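Local coordinates for protein beta-1,4-galactanase (Thielavia heterothallica, PDB 1HJS) that hydrolyses the beta-1,4-galactosidic linkages of type I arabinogalactans, as a clan GH-A glycoside hydrolase of family 53, at residues A[212-217]-A[243-248]; A[221-226]-A[261-266]; A[32-37]-A[70-75]. One frame throughout, in Å; residues are numbered along the deposited sequence.

Interaction 1: residues A[212-217]-A[243-248]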
loop_
_atom_site.group_PDB
_atom_site.type_symbol
_atom_site.label_atom_id
_atom_site.label_comp_id
_atom_site.label_asym_id
_atom_site.label_seq_id
_atom_site.Cartn_x
_atom_site.Cartn_y
_atom_site.Cartn_z
ATOM N N SER A 212 -2.610 6.864 -1.438
ATOM C CA SER A 212 -3.830 6.082 -1.313
ATOM C C SER A 212 -4.856 6.913 -2.083
ATOM O O SER A 212 -4.767 8.142 -2.107
ATOM C CB SER A 212 -4.270 5.967 0.149
ATOM O OG SER A 212 -3.317 5.269 0.934
ATOM N N PHE A 213 -5.808 6.250 -2.727
ATOM C CA PHE A 213 -6.845 6.952 -3.465
ATOM C C PHE A 213 -8.137 6.161 -3.365
ATOM O O PHE A 213 -8.297 5.126 -4.019
ATOM C CB PHE A 213 -6.463 7.128 -4.939
ATOM C CG PHE A 213 -7.496 7.872 -5.742
ATOM C CD1 PHE A 213 -7.728 9.227 -5.514
ATOM C CD2 PHE A 213 -8.258 7.216 -6.701
ATOM C CE1 PHE A 213 -8.710 9.917 -6.233
ATOM C CE2 PHE A 213 -9.243 7.893 -7.427
ATOM C CZ PHE A 213 -9.469 9.248 -7.191
ATOM N N TYR A 214 -9.047 6.653 -2.527
ATOM C CA TYR A 214 -10.340 6.018 -2.302
ATOM C C TYR A 214 -11.447 6.996 -2.698
ATOM O O TYR A 214 -11.315 8.210 -2.509
ATOM C CB TYR A 214 -10.483 5.635 -0.830
ATOM C CG TYR A 214 -9.621 4.463 -0.411
ATOM C CD1 TYR A 214 -9.947 3.162 -0.791
ATOM C CD2 TYR A 214 -8.486 4.654 0.377
ATOM C CE1 TYR A 214 -9.169 2.078 -0.391
ATOM C CE2 TYR A 214 -7.698 3.572 0.783
ATOM C CZ TYR A 214 -8.050 2.290 0.397
ATOM O OH TYR A 214 -7.300 1.209 0.809
ATOM N N PRO A 215 -12.555 6.482 -3.245
ATOM C CA PRO A 215 -13.656 7.354 -3.659
ATOM C C PRO A 215 -14.742 7.603 -2.620
ATOM O O PRO A 215 -15.612 8.446 -2.833
ATOM C CB PRO A 215 -14.211 6.620 -4.869
ATOM C CG PRO A 215 -14.150 5.177 -4.394
ATOM C CD PRO A 215 -12.760 5.104 -3.742
ATOM N N PHE A 216 -14.692 6.896 -1.497
ATOM C CA PHE A 216 -15.742 7.017 -0.493
ATOM C C PHE A 216 -15.435 7.658 0.857
ATOM O O PHE A 216 -16.123 7.378 1.839
ATOM C CB PHE A 216 -16.367 5.637 -0.263
ATOM C CG PHE A 216 -15.371 4.516 -0.257
ATOM C CD1 PHE A 216 -14.310 4.509 0.643
ATOM C CD2 PHE A 216 -15.491 3.463 -1.154
ATOM C CE1 PHE A 216 -13.376 3.463 0.650
ATOM C CE2 PHE A 216 -14.563 2.413 -1.155
ATOM C CZ PHE A 216 -13.507 2.416 -0.250
ATOM N N TYR A 217 -14.428 8.520 0.913
ATOM C CA TYR A 217 -14.083 9.196 2.161
ATOM C C TYR A 217 -14.166 10.709 2.001
ATOM O O TYR A 217 -13.865 11.458 2.933
ATOM C CB TYR A 217 -12.674 8.811 2.613
ATOM C CG TYR A 217 -12.546 7.372 3.054
ATOM C CD1 TYR A 217 -13.388 6.848 4.037
ATOM C CD2 TYR A 217 -11.585 6.531 2.493
ATOM C CE1 TYR A 217 -13.278 5.524 4.449
ATOM C CE2 TYR A 217 -11.466 5.203 2.898
ATOM C CZ TYR A 217 -12.314 4.707 3.875
ATOM O OH TYR A 217 -12.199 3.399 4.278
ATOM N N VAL A 243 -0.321 4.530 -7.122
ATOM C CA VAL A 243 -1.495 4.561 -6.267
ATOM C C VAL A 243 -1.338 3.195 -5.614
ATOM O O VAL A 243 -1.493 2.168 -6.273
ATOM C CB VAL A 243 -2.799 4.612 -7.087
ATOM C CG1 VAL A 243 -3.996 4.350 -6.176
ATOM C CG2 VAL A 243 -2.941 5.987 -7.748
ATOM N N VAL A 244 -1.001 3.188 -4.331
ATOM C CA VAL A 244 -0.756 1.938 -3.623
ATOM C C VAL A 244 -1.939 1.351 -2.865
ATOM O O VAL A 244 -1.838 0.266 -2.297
ATOM C CB VAL A 244 0.454 2.099 -2.678
ATOM C CG1 VAL A 244 1.659 2.538 -3.487
ATOM C CG2 VAL A 244 0.160 3.132 -1.599
ATOM N N GLU A 245 -3.056 2.068 -2.864
ATOM C CA GLU A 245 -4.279 1.603 -2.214
ATOM C C GLU A 245 -5.474 2.241 -2.906
ATOM O O GLU A 245 -5.493 3.450 -3.118
ATOM C CB GLU A 245 -4.308 1.983 -0.729
ATOM C CG GLU A 245 -3.556 1.028 0.194
ATOM C CD GLU A 245 -3.831 1.297 1.663
ATOM O OE1 GLU A 245 -4.978 1.682 1.995
ATOM O OE2 GLU A 245 -2.913 1.109 2.489
ATOM N N THR A 246 -6.453 1.423 -3.275
ATOM C CA THR A 246 -7.675 1.917 -3.900
ATOM C C THR A 246 -8.736 0.819 -3.841
ATOM O O THR A 246 -8.414 -0.370 -3.718
ATOM C CB THR A 246 -7.441 2.366 -5.369
ATOM O OG1 THR A 246 -8.569 3.131 -5.823
ATOM C CG2 THR A 246 -7.257 1.160 -6.285
ATOM N N ASN A 247 -9.997 1.233 -3.906
ATOM C CA ASN A 247 -11.149 0.334 -3.842
ATOM C C ASN A 247 -12.285 0.939 -4.667
ATOM O O ASN A 247 -12.313 2.148 -4.907
ATOM C CB ASN A 247 -11.704 0.247 -2.411
ATOM C CG ASN A 247 -11.038 -0.810 -1.541
ATOM O OD1 ASN A 247 -11.332 -0.887 -0.349
ATOM N ND2 ASN A 247 -10.164 -1.629 -2.121
ATOM N N TRP A 248 -13.206 0.083 -5.098
ATOM C CA TRP A 248 -14.429 0.508 -5.776
ATOM C C TRP A 248 -15.456 -0.529 -5.346
ATOM O O TRP A 248 -15.217 -1.734 -5.439
ATOM C CB TRP A 248 -14.329 0.538 -7.299
ATOM C CG TRP A 248 -15.617 1.077 -7.865
ATOM C CD1 TRP A 248 -16.670 0.351 -8.344
ATOM C CD2 TRP A 248 -16.034 2.449 -7.889
ATOM N NE1 TRP A 248 -17.717 1.186 -8.663
ATOM C CE2 TRP A 248 -17.354 2.478 -8.394
ATOM C CE3 TRP A 248 -15.420 3.659 -7.527
ATOM C CZ2 TRP A 248 -18.075 3.670 -8.548
ATOM C CZ3 TRP A 248 -16.135 4.845 -7.680
ATOM C CH2 TRP A 248 -17.452 4.840 -8.187
#

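Interaction 2: residues A[221-226]-A[261-266]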
loop_
_atom_site.group_PDB
_atom_site.type_symbol
_atom_site.label_atom_id
_atom_site.label_comp_id
_atom_site.label_asym_id
_atom_site.label_seq_id
_atom_site.Cartn_x
_atom_site.Cartn_y
_atom_site.Cartn_z
ATOM N N ALA A 221 -12.229 13.631 -3.766
ATOM C CA ALA A 221 -11.348 12.654 -4.409
ATOM C C ALA A 221 -11.721 12.379 -5.863
ATOM O O ALA A 221 -11.948 11.229 -6.251
ATOM C CB ALA A 221 -11.355 11.345 -3.612
ATOM N N THR A 222 -11.783 13.435 -6.668
ATOM C CA THR A 222 -12.118 13.284 -8.073
ATOM C C THR A 222 -10.918 12.754 -8.847
ATOM O O THR A 222 -9.778 12.874 -8.405
ATOM C CB THR A 222 -12.521 14.627 -8.709
ATOM O OG1 THR A 222 -11.459 15.574 -8.532
ATOM C CG2 THR A 222 -13.791 15.165 -8.064
ATOM N N LEU A 223 -11.185 12.160 -10.004
ATOM C CA LEU A 223 -10.115 11.654 -10.844
ATOM C C LEU A 223 -9.326 12.857 -11.350
ATOM O O LEU A 223 -8.115 12.781 -11.562
ATOM C CB LEU A 223 -10.698 10.866 -12.017
ATOM C CG LEU A 223 -11.450 9.597 -11.604
ATOM C CD1 LEU A 223 -12.121 8.982 -12.820
ATOM C CD2 LEU A 223 -10.478 8.607 -10.977
ATOM N N SER A 224 -10.023 13.975 -11.536
ATOM C CA SER A 224 -9.377 15.194 -12.007
ATOM C C SER A 224 -8.363 15.686 -10.974
ATOM O O SER A 224 -7.248 16.069 -11.325
ATOM C CB SER A 224 -10.420 16.287 -12.277
ATOM O OG SER A 224 -11.126 16.613 -11.098
ATOM N N ALA A 225 -8.746 15.665 -9.700
ATOM C CA ALA A 225 -7.852 16.110 -8.636
ATOM C C ALA A 225 -6.655 15.169 -8.504
ATOM O O ALA A 225 -5.548 15.607 -8.197
ATOM C CB ALA A 225 -8.604 16.189 -7.310
ATOM N N LEU A 226 -6.881 13.876 -8.720
ATOM C CA LEU A 226 -5.793 12.903 -8.635
ATOM C C LEU A 226 -4.794 13.190 -9.750
ATOM O O LEU A 226 -3.587 13.254 -9.517
ATOM C CB LEU A 226 -6.334 11.475 -8.786
ATOM C CG LEU A 226 -5.267 10.375 -8.757
ATOM C CD1 LEU A 226 -4.561 10.377 -7.412
ATOM C CD2 LEU A 226 -5.918 9.022 -9.015
ATOM N N SER A 261 -17.617 13.786 -8.169
ATOM C CA SER A 261 -18.410 14.079 -9.355
ATOM C C SER A 261 -18.058 13.292 -10.616
ATOM O O SER A 261 -18.960 12.862 -11.336
ATOM C CB SER A 261 -18.360 15.581 -9.664
ATOM O OG SER A 261 -17.039 16.000 -9.956
ATOM N N ASP A 262 -16.770 13.092 -10.895
ATOM C CA ASP A 262 -16.402 12.368 -12.110
ATOM C C ASP A 262 -16.389 10.844 -12.044
ATOM O O ASP A 262 -15.816 10.192 -12.917
ATOM C CB ASP A 262 -15.061 12.868 -12.683
ATOM C CG ASP A 262 -13.940 12.873 -11.666
ATOM O OD1 ASP A 262 -14.026 12.140 -10.659
ATOM O OD2 ASP A 262 -12.953 13.610 -11.894
ATOM N N VAL A 263 -17.025 10.278 -11.021
ATOM C CA VAL A 263 -17.125 8.823 -10.887
ATOM C C VAL A 263 -18.561 8.437 -10.521
ATOM O O VAL A 263 -18.874 7.258 -10.335
ATOM C CB VAL A 263 -16.163 8.260 -9.808
ATOM C CG1 VAL A 263 -14.721 8.529 -10.206
ATOM C CG2 VAL A 263 -16.473 8.871 -8.453
ATOM N N LYS A 264 -19.432 9.440 -10.440
ATOM C CA LYS A 264 -20.836 9.225 -10.091
ATOM C C LYS A 264 -21.611 8.346 -11.064
ATOM O O LYS A 264 -22.633 7.761 -10.701
ATOM C CB LYS A 264 -21.564 10.565 -9.953
ATOM C CG LYS A 264 -21.515 11.161 -8.557
ATOM C CD LYS A 264 -22.460 12.351 -8.451
ATOM C CE LYS A 264 -22.688 12.768 -7.005
ATOM N NZ LYS A 264 -21.458 13.293 -6.351
ATOM N N ASN A 265 -21.150 8.244 -12.301
ATOM C CA ASN A 265 -21.874 7.416 -13.248
ATOM C C ASN A 265 -21.399 5.974 -13.273
ATOM O O ASN A 265 -22.015 5.125 -13.919
ATOM C CB ASN A 265 -21.814 8.023 -14.645
ATOM C CG ASN A 265 -22.737 9.219 -14.786
ATOM O OD1 ASN A 265 -23.924 9.144 -14.453
ATOM N ND2 ASN A 265 -22.199 10.331 -15.276
ATOM N N ILE A 266 -20.310 5.696 -12.564
ATOM C CA ILE A 266 -19.802 4.334 -12.502
ATOM C C ILE A 266 -20.701 3.564 -11.538
ATOM O O ILE A 266 -20.885 3.966 -10.391
ATOM C CB ILE A 266 -18.349 4.282 -11.987
ATOM C CG1 ILE A 266 -17.439 5.106 -12.903
ATOM C CG2 ILE A 266 -17.871 2.835 -11.949
ATOM C CD1 ILE A 266 -15.979 5.115 -12.483
#

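Interaction 3: residues A[32-37]-A[70-75]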
loop_
_atom_site.group_PDB
_atom_site.type_symbol
_atom_site.label_atom_id
_atom_site.label_comp_id
_atom_site.label_asym_id
_atom_site.label_seq_id
_atom_site.Cartn_x
_atom_site.Cartn_y
_atom_site.Cartn_z
ATOM N N LEU A 32 -4.837 -18.675 -3.929
ATOM C CA LEU A 32 -5.085 -17.275 -4.257
ATOM C C LEU A 32 -3.983 -16.652 -5.116
ATOM O O LEU A 32 -4.274 -15.968 -6.100
ATOM C CB LEU A 32 -5.274 -16.454 -2.974
ATOM C CG LEU A 32 -5.590 -14.968 -3.176
ATOM C CD1 LEU A 32 -6.828 -14.823 -4.046
ATOM C CD2 LEU A 32 -5.803 -14.287 -1.822
ATOM N N GLU A 33 -2.720 -16.888 -4.757
ATOM C CA GLU A 33 -1.617 -16.311 -5.520
ATOM C C GLU A 33 -1.660 -16.715 -6.993
ATOM O O GLU A 33 -1.319 -15.919 -7.871
ATOM C CB GLU A 33 -0.256 -16.696 -4.907
ATOM C CG GLU A 33 0.019 -18.200 -4.839
ATOM C CD GLU A 33 -0.416 -18.818 -3.521
ATOM O OE1 GLU A 33 -1.482 -18.430 -2.996
ATOM O OE2 GLU A 33 0.304 -19.707 -3.013
ATOM N N ASN A 34 -2.080 -17.947 -7.269
ATOM C CA ASN A 34 -2.158 -18.416 -8.647
ATOM C C ASN A 34 -3.349 -17.784 -9.364
ATOM O O ASN A 34 -3.292 -17.512 -10.560
ATOM C CB ASN A 34 -2.252 -19.941 -8.683
ATOM C CG ASN A 34 -1.048 -20.605 -8.039
ATOM O OD1 ASN A 34 0.095 -20.284 -8.362
ATOM N ND2 ASN A 34 -1.298 -21.529 -7.128
ATOM N N ILE A 35 -4.431 -17.561 -8.628
ATOM C CA ILE A 35 -5.610 -16.923 -9.204
ATOM C C ILE A 35 -5.221 -15.494 -9.585
ATOM O O ILE A 35 -5.526 -15.027 -10.680
ATOM C CB ILE A 35 -6.771 -16.878 -8.188
ATOM C CG1 ILE A 35 -7.243 -18.301 -7.879
ATOM C CG2 ILE A 35 -7.920 -16.041 -8.745
ATOM C CD1 ILE A 35 -8.312 -18.383 -6.803
ATOM N N LEU A 36 -4.536 -14.804 -8.676
ATOM C CA LEU A 36 -4.106 -13.431 -8.936
ATOM C C LEU A 36 -3.188 -13.367 -10.154
ATOM O O LEU A 36 -3.375 -12.529 -11.042
ATOM C CB LEU A 36 -3.384 -12.861 -7.713
ATOM C CG LEU A 36 -4.227 -12.696 -6.443
ATOM C CD1 LEU A 36 -3.327 -12.298 -5.277
ATOM C CD2 LEU A 36 -5.313 -11.640 -6.681
ATOM N N ALA A 37 -2.204 -14.260 -10.200
ATOM C CA ALA A 37 -1.267 -14.295 -11.315
ATOM C C ALA A 37 -1.990 -14.553 -12.635
ATOM O O ALA A 37 -1.680 -13.933 -13.649
ATOM C CB ALA A 37 -0.209 -15.374 -11.079
ATOM N N LYS A 70 6.288 -15.468 -4.496
ATOM C CA LYS A 70 7.462 -15.710 -5.326
ATOM C C LYS A 70 7.274 -16.967 -6.185
ATOM O O LYS A 70 7.608 -16.972 -7.372
ATOM C CB LYS A 70 8.698 -15.868 -4.429
ATOM C CG LYS A 70 9.994 -16.175 -5.170
ATOM C CD LYS A 70 11.144 -16.349 -4.187
ATOM C CE LYS A 70 12.448 -16.673 -4.902
ATOM N NZ LYS A 70 13.541 -16.950 -3.932
ATOM N N ALA A 71 6.739 -18.027 -5.585
ATOM C CA ALA A 71 6.514 -19.280 -6.300
ATOM C C ALA A 71 5.466 -19.121 -7.402
ATOM O O ALA A 71 5.412 -19.912 -8.345
ATOM C CB ALA A 71 6.086 -20.370 -5.322
ATOM N N ALA A 72 4.628 -18.098 -7.282
ATOM C CA ALA A 72 3.599 -17.846 -8.287
ATOM C C ALA A 72 4.099 -16.835 -9.319
ATOM O O ALA A 72 3.355 -16.428 -10.215
ATOM C CB ALA A 72 2.326 -17.334 -7.621
ATOM N N GLY A 73 5.361 -16.434 -9.184
ATOM C CA GLY A 73 5.947 -15.485 -10.117
ATOM C C GLY A 73 5.566 -14.039 -9.849
ATOM O O GLY A 73 5.681 -13.182 -10.727
ATOM N N LEU A 74 5.131 -13.761 -8.627
ATOM C CA LEU A 74 4.713 -12.414 -8.246
ATOM C C LEU A 74 5.774 -11.661 -7.456
ATOM O O LEU A 74 6.422 -12.228 -6.581
ATOM C CB LEU A 74 3.433 -12.485 -7.407
ATOM C CG LEU A 74 2.211 -13.179 -8.016
ATOM C CD1 LEU A 74 1.103 -13.295 -6.971
ATOM C CD2 LEU A 74 1.729 -12.389 -9.223
ATOM N N GLY A 75 5.945 -10.381 -7.770
ATOM C CA GLY A 75 6.904 -9.569 -7.039
ATOM C C GLY A 75 6.273 -9.212 -5.705
ATOM O O GLY A 75 5.056 -9.314 -5.547
#

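Interaction 1: residues A[212-217]-A[243-248]
Tyr214 OH donates a hydrogen bond of 2.6 Å to Glu245 OE1, reaching the oxygen on its anti side and 22° out of the carboxylate plane. Glu245 is the nucleophile, and its OE2 is held in a salt bridge by Arg45, so both carboxylate oxygens are gripped. The packing is tight behind this pair: Phe213 N gives its hydrogen to Glu245 O at 2.8 Å, and with chi1 at -166° Thr246 swings OG1 to the carbonyl-carbon side, hydrogen-bonding Phe213 O at 2.7 Å. Asn247 brings its CG to the edge of the Tyr214 ring, 3.6 Å from CE1, while Asn247 ND2 bonds to Trp296 O. Replacing Tyr214 by a phenylalanine would probably leave OE1 of Glu245 without this donor and its carboxylate less firmly oriented. Farther on the backbones diverge, from 4.6 Å between Ser212 CA and Glu245 CA to 7.2 Å between Pro215 CA and Trp248 CA, and side chains bridge the gap, as where Pro215 CG meets Trp248 CE3; Tyr214 is partly exposed, its partners buried. The pairing prolongs parallel strands 208-212 and 240-245 past the catalytic, C-terminal end of the barrel; helix 270-285 packs behind Phe213, and strand 290-296 brings Trp296 against Tyr214 and Glu245.

Interaction 2: residues A[221-226]-A[261-266]
Asp262 OD2 accepts a hydrogen bond from Ser224 N at 3.0 Å, and its twin OD1 takes one from Leu223 N at 2.9 Å. Both donors come to the syn side of their oxygen, within 20° of the carboxylate plane, and the Leu223 bond is nearly straight, 170° at the hydrogen. One carboxylate thus spans two successive amides of the first helical turn, groups with no earlier carbonyl in the helix to bind. Thr222, the N-cap, serves the next amide: its OG1 lies between the backbone N and the carbonyl carbon (chi1 57°) and accepts from Ala225 N at 3.0 Å. The helix start is therefore capped from within and from another loop, and the carboxylate would probably also be stabilised by the partial positive charge at the helix N terminus. Next to the carboxylate, Leu223 CG and CD1 each lie 3.7 Å from Val263 CG1, and toward the surface Thr222 CG2 approaches Ser261 OG at 3.9 Å. From Val263 to Ile266 the loop folds into a type I turn. This surface contact joins the start of helix 223-237 to the loop before helix 270-285, whose Val280 and Ile283 pack on Leu223 and whose Phe276 meets Val263.

Interaction 3: residues A[32-37]-A[70-75]
The side chain of Glu33 leaves with CG between the backbone N and the carbonyl carbon (chi1 60°) and then bends sharply (chi2 -92°), which lays its aliphatic part, not its carboxylate, against Ala72: Glu33 CG stands 3.7 Å from Ala72 CB. The charged end goes on to a salt bridge between Glu33 OE1 and Arg68, one turn earlier on the helix that leads into Ala72. Asn34 OD1 also approaches this methyl, 3.8 Å from Ala72 CB. With only a methyl on Ala72, its CA comes within 5.8 Å of Asn34 CA. Helix 59-71 ends here in a Schellman motif, with Gly73 at positive phi (80°) and its N bonded to Lys70 O, and the turn delivers the chain to strand 75-80. In this (beta/alpha)8 barrel, helix 32-38 and helix 59-71 are neighbours in the outer ring of helices, and lead into strands 43-48 and 75-80. Leu74, just after the turn, spreads its two methyls along helix 32-38: Leu74 CD1 lies 3.7 Å from Glu33 O, and Leu74 CD2 approaches Ala37 CB at 4.0 Å. No hydrogen bond crosses between the segments; toward the barrel, Val44 of strand 43-48 touches both Leu74 and Leu36.

Followed from the N terminus, the chain first closes interaction 3, which brings helix 32-38 against the end of helix 59-71 and brackets strand 43-48, early in the barrel. It is complete before the others open, and its centre lies about 23 Å from that of interaction 1 and about 31 Å from that of interaction 2. Those two cross: 212-217 and 221-226 come first in the chain, then 243-248 and 261-266, so neither loop is nested in the other. They also touch, Phe213 CZ lying 3.3 Å from Ala221 O and Trp248 CH2 3.5 Å from Val263 O. Together they tie the loop after strand 208-212 to the loop after strand 240-245, from the catalytic end of the barrel out to its surface.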